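Local coordinates for alginate lyase AlgAT5 (Defluviitalea, PDB 5ZQI), which probably cleaves alginate by beta-elimination, as a polysaccharide lyase family 7 enzyme with a beta-sandwich fold, at residues Asp100-Ala106 with Tyr256-Tyr262; Lys150-Leu154 with Tyr199-Phe205; Leu56-Ile61 with Tyr92-Asn96. All coordinates share one frame; numbering follows the deposited sequence.

Contact 1 (Asp100-Ala106 with Tyr256-Tyr262)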
loop_
_atom_site.group_PDB
_atom_site.type_symbol
_atom_site.label_atom_id
_atom_site.label_comp_id
_atom_site.label_asym_id
_atom_site.label_seq_id
_atom_site.Cartn_x
_atom_site.Cartn_y
_atom_site.Cartn_z
ATOM N N ASP A 100 -2.558 0.822 -18.450
ATOM C CA ASP A 100 -1.510 -0.075 -17.982
ATOM C C ASP A 100 -1.200 0.026 -16.489
ATOM O O ASP A 100 -0.220 -0.569 -16.036
ATOM C CB ASP A 100 -0.215 0.137 -18.784
ATOM C CG ASP A 100 0.352 1.537 -18.693
ATOM O OD1 ASP A 100 -0.193 2.412 -18.018
ATOM O OD2 ASP A 100 1.408 1.753 -19.356
ATOM N N ALA A 101 -1.995 0.737 -15.701
ATOM C CA ALA A 101 -1.799 0.769 -14.259
ATOM C C ALA A 101 -3.124 1.066 -13.582
ATOM O O ALA A 101 -4.055 1.586 -14.197
ATOM C CB ALA A 101 -0.755 1.807 -13.850
ATOM N N VAL A 102 -3.198 0.717 -12.307
ATOM C CA VAL A 102 -4.370 1.003 -11.480
ATOM C C VAL A 102 -4.089 2.221 -10.617
ATOM O O VAL A 102 -3.085 2.262 -9.890
ATOM C CB VAL A 102 -4.736 -0.200 -10.594
ATOM C CG1 VAL A 102 -5.942 0.100 -9.712
ATOM C CG2 VAL A 102 -5.035 -1.426 -11.428
ATOM N N VAL A 103 -4.982 3.192 -10.686
ATOM C CA VAL A 103 -4.932 4.428 -9.919
ATOM C C VAL A 103 -5.634 4.222 -8.585
ATOM O O VAL A 103 -6.781 3.749 -8.543
ATOM C CB VAL A 103 -5.607 5.566 -10.701
ATOM C CG1 VAL A 103 -5.609 6.864 -9.852
ATOM C CG2 VAL A 103 -4.949 5.792 -12.029
ATOM N N PHE A 104 -4.932 4.555 -7.493
ATOM C CA PHE A 104 -5.477 4.541 -6.134
ATOM C C PHE A 104 -5.440 5.982 -5.635
ATOM O O PHE A 104 -4.366 6.593 -5.593
ATOM C CB PHE A 104 -4.670 3.656 -5.186
ATOM C CG PHE A 104 -4.630 2.195 -5.543
ATOM C CD1 PHE A 104 -3.781 1.727 -6.544
ATOM C CD2 PHE A 104 -5.396 1.278 -4.848
ATOM C CE1 PHE A 104 -3.743 0.367 -6.825
ATOM C CE2 PHE A 104 -5.351 -0.057 -5.137
ATOM C CZ PHE A 104 -4.528 -0.518 -6.120
ATOM N N LYS A 105 -6.585 6.500 -5.196
ATOM C CA LYS A 105 -6.695 7.863 -4.673
ATOM C C LYS A 105 -7.393 7.831 -3.327
ATOM O O LYS A 105 -8.435 7.203 -3.200
ATOM C CB LYS A 105 -7.467 8.771 -5.651
ATOM C CG LYS A 105 -7.804 10.140 -5.074
ATOM C CD LYS A 105 -8.475 11.029 -6.103
ATOM C CE LYS A 105 -8.973 12.319 -5.457
ATOM N NZ LYS A 105 -9.607 13.269 -6.400
ATOM N N ALA A 106 -6.858 8.552 -2.338
ATOM C CA ALA A 106 -7.560 8.782 -1.078
ATOM C C ALA A 106 -7.408 10.243 -0.692
ATOM O O ALA A 106 -6.289 10.729 -0.504
ATOM C CB ALA A 106 -7.048 7.850 0.030
ATOM N N TYR A 256 -5.320 15.382 -1.745
ATOM C CA TYR A 256 -5.277 13.927 -1.816
ATOM C C TYR A 256 -3.886 13.377 -2.093
ATOM O O TYR A 256 -2.998 14.059 -2.621
ATOM C CB TYR A 256 -6.240 13.409 -2.896
ATOM C CG TYR A 256 -5.926 13.857 -4.319
ATOM C CD1 TYR A 256 -6.332 15.099 -4.798
ATOM C CD2 TYR A 256 -5.273 12.992 -5.188
ATOM C CE1 TYR A 256 -6.092 15.461 -6.122
ATOM C CE2 TYR A 256 -5.012 13.355 -6.502
ATOM C CZ TYR A 256 -5.426 14.585 -6.960
ATOM O OH TYR A 256 -5.159 14.910 -8.286
ATOM N N GLY A 257 -3.745 12.101 -1.742
ATOM C CA GLY A 257 -2.657 11.266 -2.218
ATOM C C GLY A 257 -3.141 10.359 -3.342
ATOM O O GLY A 257 -4.283 9.906 -3.345
ATOM N N GLU A 258 -2.259 10.110 -4.297
ATOM C CA GLU A 258 -2.582 9.249 -5.420
ATOM C C GLU A 258 -1.325 8.533 -5.891
ATOM O O GLU A 258 -0.235 9.120 -5.932
ATOM C CB GLU A 258 -3.207 10.040 -6.564
ATOM C CG GLU A 258 -3.724 9.175 -7.722
ATOM C CD GLU A 258 -4.500 10.012 -8.706
ATOM O OE1 GLU A 258 -3.895 10.414 -9.732
ATOM O OE2 GLU A 258 -5.704 10.296 -8.479
ATOM N N ASN A 259 -1.497 7.263 -6.275
ATOM C CA ASN A 259 -0.436 6.497 -6.918
ATOM C C ASN A 259 -1.025 5.584 -7.990
ATOM O O ASN A 259 -2.239 5.404 -8.105
ATOM C CB ASN A 259 0.397 5.713 -5.880
ATOM C CG ASN A 259 -0.369 4.581 -5.218
ATOM O OD1 ASN A 259 -1.562 4.648 -4.993
ATOM N ND2 ASN A 259 0.340 3.500 -4.928
ATOM N N GLU A 260 -0.143 5.037 -8.817
ATOM C CA GLU A 260 -0.502 4.148 -9.915
ATOM C C GLU A 260 0.374 2.908 -9.785
ATOM O O GLU A 260 1.605 3.023 -9.729
ATOM C CB GLU A 260 -0.305 4.828 -11.271
ATOM C CG GLU A 260 -1.148 6.078 -11.447
ATOM C CD GLU A 260 -1.183 6.636 -12.860
ATOM O OE1 GLU A 260 -0.766 5.915 -13.811
ATOM O OE2 GLU A 260 -1.630 7.789 -13.011
ATOM N N ILE A 261 -0.259 1.738 -9.700
ATOM C CA ILE A 261 0.443 0.456 -9.577
ATOM C C ILE A 261 0.365 -0.253 -10.930
ATOM O O ILE A 261 -0.727 -0.571 -11.421
ATOM C CB ILE A 261 -0.125 -0.437 -8.446
ATOM C CG1 ILE A 261 -0.014 0.314 -7.119
ATOM C CG2 ILE A 261 0.573 -1.807 -8.455
ATOM C CD1 ILE A 261 -0.422 -0.526 -5.885
ATOM N N TYR A 262 1.529 -0.560 -11.492
ATOM C CA TYR A 262 1.680 -1.253 -12.769
ATOM C C TYR A 262 1.755 -2.762 -12.625
ATOM O O TYR A 262 1.200 -3.485 -13.465
ATOM C CB TYR A 262 2.962 -0.758 -13.454
ATOM C CG TYR A 262 2.886 0.629 -14.003
ATOM C CD1 TYR A 262 3.045 1.729 -13.182
ATOM C CD2 TYR A 262 2.625 0.847 -15.353
ATOM C CE1 TYR A 262 2.894 2.947 -13.676
ATOM C CE2 TYR A 262 2.532 2.102 -15.869
ATOM C CZ TYR A 262 2.616 3.133 -15.051
ATOM O OH TYR A 262 2.566 4.455 -15.566
HETATM O O HOH W 1 0.908 -2.903 -16.192
HETATM O O HOH W 2 1.243 4.554 -17.974
#

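Contact 2 (Lys150-Leu154 with Tyr199-Phe205)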
loop_
_atom_site.group_PDB
_atom_site.type_symbol
_atom_site.label_atom_id
_atom_site.label_comp_id
_atom_site.label_asym_id
_atom_site.label_seq_id
_atom_site.Cartn_x
_atom_site.Cartn_y
_atom_site.Cartn_z
ATOM N N LYS A 150 4.236 4.224 -9.279
ATOM C CA LYS A 150 4.715 5.604 -9.225
ATOM C C LYS A 150 3.749 6.393 -8.364
ATOM O O LYS A 150 2.552 6.102 -8.357
ATOM C CB LYS A 150 4.854 6.215 -10.600
ATOM C CG LYS A 150 3.552 6.377 -11.354
ATOM C CD LYS A 150 3.805 6.928 -12.754
ATOM C CE LYS A 150 2.527 7.004 -13.539
ATOM N NZ LYS A 150 2.817 7.404 -14.958
ATOM N N ILE A 151 4.260 7.312 -7.560
ATOM C CA ILE A 151 3.416 8.179 -6.740
ATOM C C ILE A 151 3.172 9.468 -7.515
ATOM O O ILE A 151 4.126 10.074 -8.025
ATOM C CB ILE A 151 4.057 8.456 -5.374
ATOM C CG1 ILE A 151 4.392 7.143 -4.655
ATOM C CG2 ILE A 151 3.129 9.375 -4.547
ATOM C CD1 ILE A 151 5.409 7.315 -3.509
ATOM N N THR A 152 1.901 9.872 -7.654
ATOM C CA THR A 152 1.565 10.961 -8.564
ATOM C C THR A 152 1.027 12.226 -7.907
ATOM O O THR A 152 1.011 13.274 -8.565
ATOM C CB THR A 152 0.550 10.503 -9.620
ATOM O OG1 THR A 152 -0.609 9.950 -8.984
ATOM C CG2 THR A 152 1.149 9.425 -10.524
ATOM N N HIS A 153 0.619 12.177 -6.640
ATOM C CA HIS A 153 0.036 13.360 -6.022
ATOM C C HIS A 153 0.139 13.214 -4.513
ATOM O O HIS A 153 0.035 12.110 -3.971
ATOM C CB HIS A 153 -1.428 13.547 -6.451
ATOM C CG HIS A 153 -1.947 14.942 -6.288
ATOM N ND1 HIS A 153 -1.914 15.884 -7.297
ATOM C CD2 HIS A 153 -2.573 15.531 -5.244
ATOM C CE1 HIS A 153 -2.463 17.006 -6.864
ATOM N NE2 HIS A 153 -2.852 16.824 -5.615
ATOM N N LEU A 154 0.346 14.348 -3.841
ATOM C CA LEU A 154 0.510 14.445 -2.398
ATOM C C LEU A 154 -0.398 15.521 -1.848
ATOM O O LEU A 154 -0.690 16.507 -2.530
ATOM C CB LEU A 154 1.959 14.796 -2.005
ATOM C CG LEU A 154 3.035 13.771 -2.380
ATOM C CD1 LEU A 154 4.399 14.367 -2.051
ATOM C CD2 LEU A 154 2.813 12.466 -1.683
ATOM N N TYR A 199 13.204 11.810 -4.631
ATOM C CA TYR A 199 12.116 11.197 -5.371
ATOM C C TYR A 199 11.224 12.271 -5.985
ATOM O O TYR A 199 10.647 13.101 -5.270
ATOM C CB TYR A 199 11.256 10.271 -4.497
ATOM C CG TYR A 199 10.152 9.626 -5.304
ATOM C CD1 TYR A 199 10.415 8.520 -6.088
ATOM C CD2 TYR A 199 8.868 10.141 -5.306
ATOM C CE1 TYR A 199 9.437 7.943 -6.855
ATOM C CE2 TYR A 199 7.885 9.577 -6.087
ATOM C CZ TYR A 199 8.184 8.498 -6.886
ATOM O OH TYR A 199 7.214 7.948 -7.692
ATOM N N GLU A 200 11.104 12.244 -7.310
ATOM C CA GLU A 200 10.237 13.162 -8.035
ATOM C C GLU A 200 8.928 12.475 -8.404
ATOM O O GLU A 200 8.933 11.361 -8.921
ATOM C CB GLU A 200 10.929 13.682 -9.295
ATOM C CG GLU A 200 12.204 14.442 -9.059
ATOM C CD GLU A 200 12.826 14.918 -10.362
ATOM O OE1 GLU A 200 12.073 15.061 -11.355
ATOM O OE2 GLU A 200 14.061 15.142 -10.392
ATOM N N LEU A 201 7.814 13.147 -8.138
ATOM C CA LEU A 201 6.509 12.577 -8.423
ATOM C C LEU A 201 6.455 12.141 -9.879
ATOM O O LEU A 201 6.972 12.824 -10.775
ATOM C CB LEU A 201 5.386 13.572 -8.133
ATOM C CG LEU A 201 5.111 13.867 -6.649
ATOM C CD1 LEU A 201 4.073 15.004 -6.621
ATOM C CD2 LEU A 201 4.687 12.663 -5.881
ATOM N N GLY A 202 5.801 11.009 -10.112
ATOM C CA GLY A 202 5.674 10.439 -11.430
ATOM C C GLY A 202 6.754 9.455 -11.811
ATOM O O GLY A 202 6.673 8.869 -12.887
ATOM N N THR A 203 7.738 9.235 -10.949
ATOM C CA THR A 203 8.857 8.359 -11.254
ATOM C C THR A 203 8.483 6.915 -10.893
ATOM O O THR A 203 8.177 6.608 -9.731
ATOM C CB THR A 203 10.111 8.809 -10.503
ATOM O OG1 THR A 203 10.431 10.173 -10.834
ATOM C CG2 THR A 203 11.299 7.891 -10.887
ATOM N N ARG A 204 8.533 6.025 -11.884
ATOM C CA ARG A 204 8.274 4.608 -11.663
ATOM C C ARG A 204 9.419 3.972 -10.880
ATOM O O ARG A 204 10.598 4.221 -11.149
ATOM C CB ARG A 204 8.086 3.897 -13.019
ATOM C CG ARG A 204 7.439 2.509 -12.946
ATOM C CD ARG A 204 6.933 2.061 -14.306
ATOM N NE ARG A 204 6.680 0.633 -14.339
ATOM C CZ ARG A 204 6.214 -0.014 -15.384
ATOM N NH1 ARG A 204 5.956 0.642 -16.511
ATOM N NH2 ARG A 204 5.976 -1.320 -15.304
ATOM N N PHE A 205 9.057 3.157 -9.891
ATOM C CA PHE A 205 10.048 2.413 -9.122
ATOM C C PHE A 205 9.472 1.062 -8.721
ATOM O O PHE A 205 8.246 0.864 -8.681
ATOM C CB PHE A 205 10.527 3.167 -7.854
ATOM C CG PHE A 205 9.479 3.387 -6.802
ATOM C CD1 PHE A 205 8.733 4.511 -6.815
ATOM C CD2 PHE A 205 9.297 2.509 -5.730
ATOM C CE1 PHE A 205 7.759 4.772 -5.807
ATOM C CE2 PHE A 205 8.345 2.756 -4.761
ATOM C CZ PHE A 205 7.541 3.872 -4.834
HETATM O O HOH W 3 5.037 9.428 -15.039
#

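Contact 3 (Leu56-Ile61 with Tyr92-Asn96)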
loop_
_atom_site.group_PDB
_atom_site.type_symbol
_atom_site.label_atom_id
_atom_site.label_comp_id
_atom_site.label_asym_id
_atom_site.label_seq_id
_atom_site.Cartn_x
_atom_site.Cartn_y
_atom_site.Cartn_z
ATOM N N LEU A 56 -11.302 -1.507 -19.564
ATOM C CA LEU A 56 -10.538 -2.335 -18.643
ATOM C C LEU A 56 -10.853 -1.993 -17.194
ATOM O O LEU A 56 -11.037 -0.825 -16.838
ATOM C CB LEU A 56 -9.041 -2.157 -18.871
ATOM C CG LEU A 56 -8.495 -2.672 -20.193
ATOM C CD1 LEU A 56 -7.023 -2.327 -20.285
ATOM C CD2 LEU A 56 -8.714 -4.173 -20.322
ATOM N N LEU A 57 -10.881 -3.025 -16.353
ATOM C CA LEU A 57 -11.087 -2.915 -14.921
ATOM C C LEU A 57 -9.789 -3.164 -14.181
ATOM O O LEU A 57 -8.865 -3.771 -14.738
ATOM C CB LEU A 57 -12.121 -3.938 -14.436
ATOM C CG LEU A 57 -13.510 -3.760 -15.014
ATOM C CD1 LEU A 57 -14.361 -4.965 -14.696
ATOM C CD2 LEU A 57 -14.119 -2.488 -14.457
ATOM N N PRO A 58 -9.647 -2.695 -12.944
ATOM C CA PRO A 58 -8.398 -2.984 -12.209
ATOM C C PRO A 58 -8.018 -4.462 -12.193
ATOM O O PRO A 58 -6.822 -4.797 -12.233
ATOM C CB PRO A 58 -8.698 -2.423 -10.811
ATOM C CG PRO A 58 -9.631 -1.225 -11.137
ATOM C CD PRO A 58 -10.540 -1.775 -12.205
ATOM N N SER A 59 -9.002 -5.352 -12.125
ATOM C CA SER A 59 -8.773 -6.789 -12.142
ATOM C C SER A 59 -8.183 -7.304 -13.453
ATOM O O SER A 59 -7.682 -8.432 -13.461
ATOM C CB SER A 59 -10.083 -7.499 -11.861
ATOM O OG SER A 59 -11.033 -7.253 -12.890
ATOM N N ASP A 60 -8.192 -6.510 -14.519
ATOM C CA ASP A 60 -7.536 -6.850 -15.774
ATOM C C ASP A 60 -6.056 -6.479 -15.784
ATOM O O ASP A 60 -5.312 -6.971 -16.636
ATOM C CB ASP A 60 -8.201 -6.113 -16.949
ATOM C CG ASP A 60 -9.641 -6.545 -17.198
ATOM O OD1 ASP A 60 -9.899 -7.766 -17.309
ATOM O OD2 ASP A 60 -10.508 -5.650 -17.297
ATOM N N ILE A 61 -5.632 -5.592 -14.890
ATOM C CA ILE A 61 -4.257 -5.099 -14.822
ATOM C C ILE A 61 -3.466 -5.827 -13.754
ATOM O O ILE A 61 -2.325 -6.227 -13.975
ATOM C CB ILE A 61 -4.245 -3.573 -14.556
ATOM C CG1 ILE A 61 -5.031 -2.829 -15.636
ATOM C CG2 ILE A 61 -2.788 -3.090 -14.420
ATOM C CD1 ILE A 61 -4.446 -2.947 -16.983
ATOM N N TYR A 92 -11.603 6.839 -7.374
ATOM C CA TYR A 92 -10.695 6.310 -6.362
ATOM C C TYR A 92 -9.956 5.040 -6.732
ATOM O O TYR A 92 -8.886 4.804 -6.145
ATOM C CB TYR A 92 -11.464 6.072 -5.031
ATOM C CG TYR A 92 -12.117 7.334 -4.510
ATOM C CD1 TYR A 92 -11.361 8.453 -4.203
ATOM C CD2 TYR A 92 -13.484 7.421 -4.373
ATOM C CE1 TYR A 92 -11.953 9.603 -3.742
ATOM C CE2 TYR A 92 -14.091 8.579 -3.960
ATOM C CZ TYR A 92 -13.336 9.657 -3.648
ATOM O OH TYR A 92 -13.971 10.789 -3.199
ATOM N N PHE A 93 -10.452 4.252 -7.695
ATOM C CA PHE A 93 -9.892 2.907 -7.950
ATOM C C PHE A 93 -10.232 2.480 -9.377
ATOM O O PHE A 93 -11.309 1.945 -9.634
ATOM C CB PHE A 93 -10.422 1.915 -6.927
ATOM C CG PHE A 93 -9.952 0.479 -7.109
ATOM C CD1 PHE A 93 -8.668 0.113 -6.761
ATOM C CD2 PHE A 93 -10.813 -0.499 -7.597
ATOM C CE1 PHE A 93 -8.266 -1.199 -6.885
ATOM C CE2 PHE A 93 -10.415 -1.799 -7.733
ATOM C CZ PHE A 93 -9.121 -2.162 -7.358
ATOM N N HIS A 94 -9.340 2.775 -10.278
ATOM C CA HIS A 94 -9.607 2.596 -11.696
ATOM C C HIS A 94 -8.368 2.509 -12.529
ATOM O O HIS A 94 -7.369 2.835 -12.117
ATOM C CB HIS A 94 -10.494 3.790 -12.171
ATOM C CG HIS A 94 -9.832 5.095 -12.168
ATOM N ND1 HIS A 94 -9.820 5.907 -11.086
ATOM C CD2 HIS A 94 -9.083 5.707 -13.086
ATOM C CE1 HIS A 94 -9.113 6.978 -11.356
ATOM N NE2 HIS A 94 -8.654 6.881 -12.560
ATOM N N VAL A 95 -8.548 2.044 -13.766
ATOM C CA VAL A 95 -7.405 1.957 -14.671
ATOM C C VAL A 95 -7.079 3.340 -15.229
ATOM O O VAL A 95 -7.977 4.129 -15.568
ATOM C CB VAL A 95 -7.677 0.949 -15.803
ATOM C CG1 VAL A 95 -6.495 0.855 -16.779
ATOM C CG2 VAL A 95 -7.994 -0.430 -15.201
ATOM N N ASN A 96 -5.782 3.629 -15.352
ATOM C CA ASN A 96 -5.362 4.924 -15.850
ATOM C C ASN A 96 -5.689 5.068 -17.344
ATOM O O ASN A 96 -6.113 4.127 -18.027
ATOM C CB ASN A 96 -3.869 5.147 -15.586
ATOM C CG ASN A 96 -2.950 4.148 -16.312
ATOM O OD1 ASN A 96 -3.379 3.309 -17.091
ATOM N ND2 ASN A 96 -1.660 4.281 -16.076
HETATM O O HOH W 4 -11.107 0.825 -14.433
#

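Contact 1 (Asp100-Ala106 with Tyr256-Tyr262)
Lys-105 lies across one face of the Tyr-256 ring on one side of an antiparallel strand pair. Its CG is anti to the backbone N (chi1 171°) and the rest of the chain is extended, which carries CE over the ring near CG of Tyr-256, with NZ 4.1 Å from the Tyr-256 ring centroid in a cation-pi contact. On this same face, Val-103 sits between two acids: its CG1 touches CD of Glu-258 at 3.5 Å, while its CG2 lies alongside CG of Glu-260, the two side chains pointing the same way. The opposite face carries Val-102, Phe-104, Asn-259 and Ile-261. There CE1 of Phe-104 meets CD1 of Ile-261 at 3.6 Å, and OD1 of Asn-259 lies 3.3 Å from CB of Phe-104, its amide plane turned 45° from the ring; ND2 is bonded to Gln-149. At the corner of the chain, CB of Ala-101 stands over the centre of the Tyr-262 ring, 3.6 Å from its centroid, in a CH-pi contact. A water bridges OD1 of Asp-100 and OH of Tyr-262, a hydroxyl that also bonds Lys-150. Between the two faces, six backbone hydrogen bonds join the strands in reciprocal pairs at Val-102/Ile-261, Phe-104/Asn-259 and Ala-106/Gly-257. The chemistry divides by face: Phe-104 and Asn-259 pack on Met-241 of the other sheet, in the sandwich interior, whereas on the partly exposed face charged ends find partners outside the strand pair, Lys-105 in a salt bridge with Glu-91 and Glu-260 OE1 in ND2 of Asn-96.

Contact 2 (Lys150-Leu154 with Tyr199-Phe205)
Both the N-H and the C=O of Ile-151 are bound by the loop 199-205. Its N-H donates to OH of Tyr-199 at 3.0 Å and nearly straight (168°), and its carbonyl O accepts the N-H of Gly-202 at 2.8 Å. The phenol is used twice, since Tyr-199 OH in turn donates to O of Thr-203 at 2.6 Å; the two bonds hold the hydroxyl between strand and turn. With CG anti to the backbone N (chi1 -179°), the Tyr-199 ring extends toward strand 150-153 and brings OH to N of Ile-151. Around the polar pair, CD2 of Leu-201 packs on CG2 of Ile-151 at 3.9 Å and on CG of Leu-154 at 4.0 Å, while CD1 of Ile-151 comes to the edge of the Phe-205 ring. The stem of Lys-150 runs past Gly-202 and Thr-203, its CD 3.5 Å from O of Gly-202, and a water joins that oxygen to NZ, which also bonds Tyr-262.

A type II beta turn from Glu-200 to Thr-203 sets these groups in place. Gly-202 takes its third position with a positive phi (91°), a conformation that glycine adopts easily, and O of Glu-200 accepts from both N and OG1 of Thr-203. Further out, the guanidinium of Arg-204 makes a salt bridge with Asp-148 and a cation-pi contact with Tyr-262.

Strand 142-153 is flanked here by 256-269, against which Thr-152 and His-153 form a classic beta bulge opposite Glu-258. On its other flank the loop leads into strand 205-212, while Ile-151 and Leu-154 pack on Val-161 and Leu-178 of strands 160-167 and 172-179 in the other sheet.

Contact 3 (Leu56-Ile61 with Tyr92-Asn96)
Val-95, on the edge strand 93-95 of the beta-sandwich, points its side chain into the short, weakly bonded helical turn 58-61 and the residues leading into it. Its CB lies 3.9 Å from O of Leu-56. From there the two methyls part. CG2 takes most of the contacts: it rests 3.4 Å from C of Leu-57, touches O of Leu-56 and N of Pro-58, and lies 3.8 Å from CG1 of Ile-61, whose side chain meets that of Val-95 tip to tip. One methyl thus touches Leu-56, Leu-57, Pro-58 and Ile-61. CG1 of Val-95, anti to the backbone N (chi1 179°), makes a looser second contact with CG1 of Ile-61 at 4.1 Å.

Two residues back along the strand, Phe-93 offers a ring face to Pro-58. CG of the proline lies above the ring, offset toward its rim and 3.9 Å from the Phe-93 centroid, a CH-pi contact, while CB of Pro-58 meets CZ of Phe-93 at 3.5 Å. Phe-93 follows Tyr-92 in a classic beta bulge opposite His-89, and its ring also meets that of Phe-104 on the neighbouring strand. Pro-58 and Ile-61 both reach Val-102 of that strand, placing the helical turn beside the sheet's edge, against the face that carries Val-102 and Phe-104.

The turn is braced from within, because OD2 of Asp-60 accepts the N-H of Leu-57 in an almost straight bond (176°). The polar link between the two segments is a water, which donates to O of Leu-56 at 2.9 Å and accepts from N of Val-95 at 2.9 Å.

How the contacts relate
From the N terminus, contact 3 closes first: after a 30-residue excursion from the helical turn 58-61, the chain returns as edge strand 93-95. Strand 102-107 follows directly beside it and opens contact 1, whose partner 256-262 comes only after another 149 residues. Within that long interval contact 2 opens and closes, bringing 199-205 back to strand 142-153 across 44 residues. None cross. Strands 93-95, 102-107, 256-269 and 142-153 are successive neighbours in one antiparallel sheet, which places contact 1 between the others: His-94 bonds Val-103 on one flank, and Lys-150 bonds Glu-260 on the other.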